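Local coordinates for protein regulator of polyketide synthase expression (Bifidobacterium adolescentis, PDB 3ONQ) that probably acts as a PucR-type transcriptional regulator, joining an alpha-beta-alpha sandwich to a C-terminal helix-turn-helix domain expected to bind DNA, at residues Ala9-Leu14 against Asp38-Ser43; Cys31-Met36 against Ala139-Met144. One frame throughout, in Å; residues are numbered along the deposited sequence.

Interaction 1 of 2, residues Ala9-Leu14 against Asp38-Ser43; sequences ADILDL and DDRVVS
Arg40 leaves its helix with CG beside the backbone N (chi1 -61°) and bends at chi3, which lays the guanidinium beside the Asp38 carboxylate with NH1 directed to Ala9. Here two helix starts meet, each with an aspartate as N-cap. Asp38 caps helix 39-48 by accepting from Arg40 N, and the arginine grips the same carboxylate side-on: NE donates to OD2, and Arg40 NH2 lies 2.8 Å from Asp38 OD1 in a salt bridge. With the guanidinium fixed in this way, Arg40 NH1 donates to Ala9 O at 3.0 Å, a somewhat bent bond (146°) tilted from both the carbonyl and the guanidinium planes. Asp10 and Asp13 form a capping box on helix 11-15, each side chain taking the other's backbone N-H; Arg40 of the second subunit forms salt bridges with both carboxylates. A methionine in place of Arg40 would probably leave Asp38 without its charged mate and Ala9 O without this donor. Nearer the backbone of Arg40 the contact is apolar. Ile11 and the arginine stem run antiparallel past one another, with Ile11 CG2 3.8 Å from Arg40 CB, while Ile11 CD1 reaches Ser43 CB. The Ser43 hydroxyl is hydrogen-bonded to Glu30 of the second subunit. Leu14 stands roughly perpendicular to the arginine, Leu14 CD1 lying 4.0 Å from Arg40 NH1.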
loop_
_atom_site.group_PDB
_atom_site.type_symbol
_atom_site.label_atom_id
_atom_site.label_comp_id
_atom_site.label_asym_id
_atom_site.label_seq_id
_atom_site.Cartn_x
_atom_site.Cartn_y
_atom_site.Cartn_z
ATOM N N ALA B 9 -9.972 9.802 -12.471
ATOM C CA ALA B 9 -9.610 11.158 -12.877
ATOM C C ALA B 9 -8.099 11.343 -12.980
ATOM O O ALA B 9 -7.358 10.928 -12.092
ATOM C CB ALA B 9 -10.192 12.173 -11.899
ATOM N N ASP B 10 -7.651 11.974 -14.062
ATOM C CA ASP B 10 -6.236 12.292 -14.222
ATOM C C ASP B 10 -5.955 13.704 -13.690
ATOM O O ASP B 10 -6.873 14.390 -13.240
ATOM C CB ASP B 10 -5.792 12.121 -15.682
ATOM C CG ASP B 10 -6.485 13.082 -16.633
ATOM O OD1 ASP B 10 -6.778 14.225 -16.223
ATOM O OD2 ASP B 10 -6.729 12.692 -17.798
ATOM N N ILE B 11 -4.700 14.135 -13.717
ATOM C CA ILE B 11 -4.358 15.422 -13.104
ATOM C C ILE B 11 -5.052 16.606 -13.754
ATOM O O ILE B 11 -5.333 17.594 -13.084
ATOM C CB ILE B 11 -2.836 15.700 -13.037
ATOM C CG1 ILE B 11 -2.207 15.730 -14.426
ATOM C CG2 ILE B 11 -2.141 14.687 -12.163
ATOM C CD1 ILE B 11 -0.697 15.945 -14.359
ATOM N N LEU B 12 -5.334 16.512 -15.052
ATOM C CA LEU B 12 -6.063 17.581 -15.721
ATOM C C LEU B 12 -7.528 17.617 -15.270
ATOM O O LEU B 12 -8.112 18.694 -15.107
ATOM C CB LEU B 12 -5.967 17.457 -17.247
ATOM C CG LEU B 12 -4.568 17.721 -17.817
ATOM C CD1 LEU B 12 -4.567 17.660 -19.326
ATOM C CD2 LEU B 12 -4.039 19.068 -17.359
ATOM N N ASP B 13 -8.127 16.444 -15.097
ATOM C CA ASP B 13 -9.473 16.376 -14.540
ATOM C C ASP B 13 -9.481 17.077 -13.182
ATOM O O ASP B 13 -10.267 17.994 -12.959
ATOM C CB ASP B 13 -9.934 14.924 -14.381
ATOM C CG ASP B 13 -10.060 14.204 -15.713
ATOM O OD1 ASP B 13 -10.489 14.837 -16.696
ATOM O OD2 ASP B 13 -9.719 13.006 -15.771
ATOM N N LEU B 14 -8.586 16.657 -12.291
ATOM C CA LEU B 14 -8.507 17.239 -10.947
ATOM C C LEU B 14 -8.362 18.759 -10.957
ATOM O O LEU B 14 -8.904 19.437 -10.088
ATOM C CB LEU B 14 -7.361 16.626 -10.143
ATOM C CG LEU B 14 -7.512 15.129 -9.902
ATOM C CD1 LEU B 14 -6.393 14.617 -9.018
ATOM C CD2 LEU B 14 -8.873 14.850 -9.285
ATOM N N ASP B 38 -1.063 8.876 -4.358
ATOM C CA ASP B 38 -0.783 8.218 -5.622
ATOM C C ASP B 38 -0.013 9.097 -6.597
ATOM O O ASP B 38 0.335 10.227 -6.297
ATOM C CB ASP B 38 -2.067 7.691 -6.252
ATOM C CG ASP B 38 -2.991 8.788 -6.679
ATOM O OD1 ASP B 38 -4.019 8.984 -6.020
ATOM O OD2 ASP B 38 -2.692 9.459 -7.678
ATOM N N ASP B 39 0.259 8.550 -7.770
ATOM C CA ASP B 39 1.098 9.202 -8.768
ATOM C C ASP B 39 0.580 10.563 -9.210
ATOM O O ASP B 39 1.363 11.436 -9.539
ATOM C CB ASP B 39 1.320 8.279 -9.963
ATOM C CG ASP B 39 2.387 7.242 -9.699
ATOM O OD1 ASP B 39 3.295 7.507 -8.888
ATOM O OD2 ASP B 39 2.321 6.159 -10.300
ATOM N N ARG B 40 -0.730 10.743 -9.240
ATOM C CA ARG B 40 -1.283 12.033 -9.610
ATOM C C ARG B 40 -0.830 13.121 -8.631
ATOM O O ARG B 40 -0.525 14.232 -9.024
ATOM C CB ARG B 40 -2.806 11.971 -9.650
ATOM C CG ARG B 40 -3.368 10.993 -10.648
ATOM C CD ARG B 40 -4.844 10.765 -10.431
ATOM N NE ARG B 40 -5.114 10.134 -9.147
ATOM C CZ ARG B 40 -6.300 10.115 -8.558
ATOM N NH1 ARG B 40 -7.341 10.686 -9.132
ATOM N NH2 ARG B 40 -6.445 9.520 -7.392
ATOM N N VAL B 41 -0.791 12.780 -7.351
ATOM C CA VAL B 41 -0.364 13.703 -6.302
ATOM C C VAL B 41 1.130 13.936 -6.409
ATOM O O VAL B 41 1.616 15.045 -6.222
ATOM C CB VAL B 41 -0.736 13.159 -4.904
ATOM C CG1 VAL B 41 -0.290 14.112 -3.820
ATOM C CG2 VAL B 41 -2.223 12.915 -4.823
ATOM N N VAL B 42 1.871 12.882 -6.731
ATOM C CA VAL B 42 3.282 13.049 -7.034
ATOM C C VAL B 42 3.463 14.045 -8.183
ATOM O O VAL B 42 4.329 14.927 -8.121
ATOM C CB VAL B 42 3.939 11.714 -7.407
ATOM C CG1 VAL B 42 5.398 11.938 -7.805
ATOM C CG2 VAL B 42 3.823 10.722 -6.256
ATOM N N SER B 43 2.638 13.918 -9.225
ATOM C CA SER B 43 2.703 14.849 -10.353
ATOM C C SER B 43 2.378 16.289 -9.933
ATOM O O SER B 43 3.050 17.235 -10.349
ATOM C CB SER B 43 1.783 14.406 -11.510
ATOM O OG SER B 43 2.267 13.228 -12.143
#

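Interaction 2 of 2, residues Cys31-Met36 against Ala139-Met144; sequences CLLTNM and ALRETM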
loop_
_atom_site.group_PDB
_atom_site.type_symbol
_atom_site.label_atom_id
_atom_site.label_comp_id
_atom_site.label_asym_id
_atom_site.label_seq_id
_atom_site.Cartn_x
_atom_site.Cartn_y
_atom_site.Cartn_z
ATOM N N CYS B 31 -5.464 16.978 -1.354
ATOM C CA CYS B 31 -5.180 15.580 -1.632
ATOM C C CYS B 31 -4.373 14.984 -0.477
ATOM O O CYS B 31 -4.701 13.925 0.043
ATOM C CB CYS B 31 -4.429 15.411 -2.953
ATOM S SG CYS B 31 -5.416 15.813 -4.437
ATOM N N LEU B 32 -3.322 15.682 -0.076
ATOM C CA LEU B 32 -2.451 15.184 0.971
ATOM C C LEU B 32 -3.224 15.034 2.275
ATOM O O LEU B 32 -3.102 14.027 2.966
ATOM C CB LEU B 32 -1.252 16.116 1.159
ATOM C CG LEU B 32 -0.297 16.226 -0.033
ATOM C CD1 LEU B 32 0.682 17.368 0.157
ATOM C CD2 LEU B 32 0.432 14.900 -0.266
ATOM N N LEU B 33 -4.023 16.043 2.609
ATOM C CA LEU B 33 -4.773 16.021 3.861
ATOM C C LEU B 33 -5.794 14.879 3.867
ATOM O O LEU B 33 -6.140 14.356 4.930
ATOM C CB LEU B 33 -5.467 17.368 4.096
ATOM C CG LEU B 33 -5.799 17.738 5.537
ATOM C CD1 LEU B 33 -4.578 17.526 6.419
ATOM C CD2 LEU B 33 -6.277 19.184 5.611
ATOM N N THR B 34 -6.269 14.487 2.683
ATOM C CA THR B 34 -7.258 13.410 2.577
ATOM C C THR B 34 -6.635 12.044 2.266
ATOM O O THR B 34 -7.321 11.125 1.829
ATOM C CB THR B 34 -8.409 13.740 1.569
ATOM O OG1 THR B 34 -7.888 13.886 0.244
ATOM C CG2 THR B 34 -9.139 15.021 1.974
ATOM N N ASN B 35 -5.334 11.922 2.520
ATOM C CA ASN B 35 -4.608 10.655 2.377
ATOM C C ASN B 35 -4.455 10.130 0.947
ATOM O O ASN B 35 -4.336 8.925 0.731
ATOM C CB ASN B 35 -5.217 9.557 3.259
ATOM C CG ASN B 35 -4.306 8.343 3.394
ATOM O OD1 ASN B 35 -3.087 8.475 3.456
ATOM N ND2 ASN B 35 -4.898 7.157 3.418
HETATM N N MSE B 36 -4.452 11.031 -0.030
HETATM C CA MSE B 36 -4.242 10.632 -1.419
HETATM C C MSE B 36 -2.756 10.783 -1.759
HETATM O O MSE B 36 -2.216 11.889 -1.725
HETATM C CB MSE B 36 -5.127 11.464 -2.355
HETATM C CG MSE B 36 -6.637 11.282 -2.118
HETATM SE SE MSE B 36 -7.737 12.724 -2.891
HETATM C CE MSE B 36 -7.344 12.443 -4.781
ATOM N N ALA B 139 2.696 13.928 7.477
ATOM C CA ALA B 139 3.000 15.133 8.250
ATOM C C ALA B 139 1.776 16.031 8.393
ATOM O O ALA B 139 1.463 16.518 9.480
ATOM C CB ALA B 139 4.167 15.915 7.604
ATOM N N LEU B 140 1.079 16.265 7.292
ATOM C CA LEU B 140 -0.112 17.101 7.351
ATOM C C LEU B 140 -1.237 16.478 8.194
ATOM O O LEU B 140 -1.921 17.171 8.940
ATOM C CB LEU B 140 -0.600 17.442 5.947
ATOM C CG LEU B 140 0.291 18.471 5.237
ATOM C CD1 LEU B 140 -0.044 18.588 3.739
ATOM C CD2 LEU B 140 0.132 19.816 5.911
ATOM N N ARG B 141 -1.435 15.175 8.074
ATOM C CA ARG B 141 -2.502 14.536 8.819
ATOM C C ARG B 141 -2.197 14.441 10.325
ATOM O O ARG B 141 -3.054 14.740 11.148
ATOM C CB ARG B 141 -2.861 13.181 8.212
ATOM C CG ARG B 141 -3.650 13.324 6.907
ATOM C CD ARG B 141 -4.002 11.982 6.281
ATOM N NE ARG B 141 -4.835 11.136 7.133
ATOM C CZ ARG B 141 -6.166 11.160 7.144
ATOM N NH1 ARG B 141 -6.823 12.002 6.357
ATOM N NH2 ARG B 141 -6.846 10.344 7.942
ATOM N N GLU B 142 -0.980 14.059 10.697
ATOM C CA GLU B 142 -0.669 14.008 12.125
ATOM C C GLU B 142 -0.781 15.402 12.726
ATOM O O GLU B 142 -1.146 15.557 13.901
ATOM C CB GLU B 142 0.705 13.384 12.402
ATOM C CG GLU B 142 1.907 14.180 11.882
ATOM C CD GLU B 142 3.171 13.319 11.820
ATOM O OE1 GLU B 142 3.306 12.382 12.633
ATOM O OE2 GLU B 142 4.024 13.563 10.945
ATOM N N THR B 143 -0.484 16.417 11.917
ATOM C CA THR B 143 -0.609 17.802 12.365
ATOM C C THR B 143 -2.087 18.160 12.554
ATOM O O THR B 143 -2.485 18.672 13.603
ATOM C CB THR B 143 0.068 18.783 11.397
ATOM O OG1 THR B 143 1.482 18.538 11.387
ATOM C CG2 THR B 143 -0.176 20.224 11.830
HETATM N N MSE B 144 -2.900 17.871 11.546
HETATM C CA MSE B 144 -4.343 18.076 11.656
HETATM C C MSE B 144 -4.943 17.387 12.897
HETATM O O MSE B 144 -5.633 18.017 13.690
HETATM C CB MSE B 144 -5.064 17.574 10.410
HETATM C CG MSE B 144 -6.611 17.475 10.588
HETATM SE SE MSE B 144 -7.418 16.708 8.985
HETATM C CE MSE B 144 -6.887 14.849 9.277
#
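Leu33 is the main bump of this contact, a side chain from the last turn of helix 21-33 that settles between Leu140 and Met144 on helix 132-149. With CG anti to the backbone N (chi1 -156°), its CD1 branch dips into the groove between these two residues, which are one turn apart: Leu33 CD1 lies 3.7 Å from Leu140 O and 3.9 Å from the selenium of Met144, a selenomethionine. The Met144 chain bends at chi3, bringing its selenium alongside CG and CD1 of Leu33 and its CE over one face of the Arg141 guanidinium, offset toward the rim. On the neighbouring side the roles reverse: Leu140 CD1 extends against Leu32, 3.8 Å from Leu32 CB and 3.9 Å from Leu32 CD1. Leu96 and Leu98 of strand 94-100 continue this apolar packing toward the sheet. Where helix 21-33 ends, a Schellman motif with Asn35 at C-prime turns the chain, and Arg141 fits against the turn. Arg141 CD packs 4.1 Å from Asn35 CB, which lies over a guanidinium face. The bend at chi3 returns Arg141 NH1 to Leu33 O, 2.8 Å away and near the guanidinium plane, with an N-H...O angle of 149°. Arg141 NH2 hydrogen-bonds a glycerol, probably from the crystallisation liquor. Leucines and selenomethionine thus join the helices, while a cationic donor probably complements the negative end of the helix dipole.

Overall arrangement
Along the chain the segments alternate, 9-14, 31-36, 38-43 and 139-144, so the two contacts interlock in sequence. Their centres are about 16 Å apart, and Val41 of helix 39-48 joins them by packing on Cys31, Leu32 and Met36. The centre of interaction 2 lies about 10 Å from the chain's centre, and this contact fastens helix 21-33 to helix 132-149, which packs on the mixed sheet; interaction 1, whose centre is about 26 Å from the chain's centre, attaches the short N-terminal helix 11-15 to helix 39-48. The inner contact thus ties the N-terminal helices to the alpha-beta core, whereas the outer one also borders a second subunit.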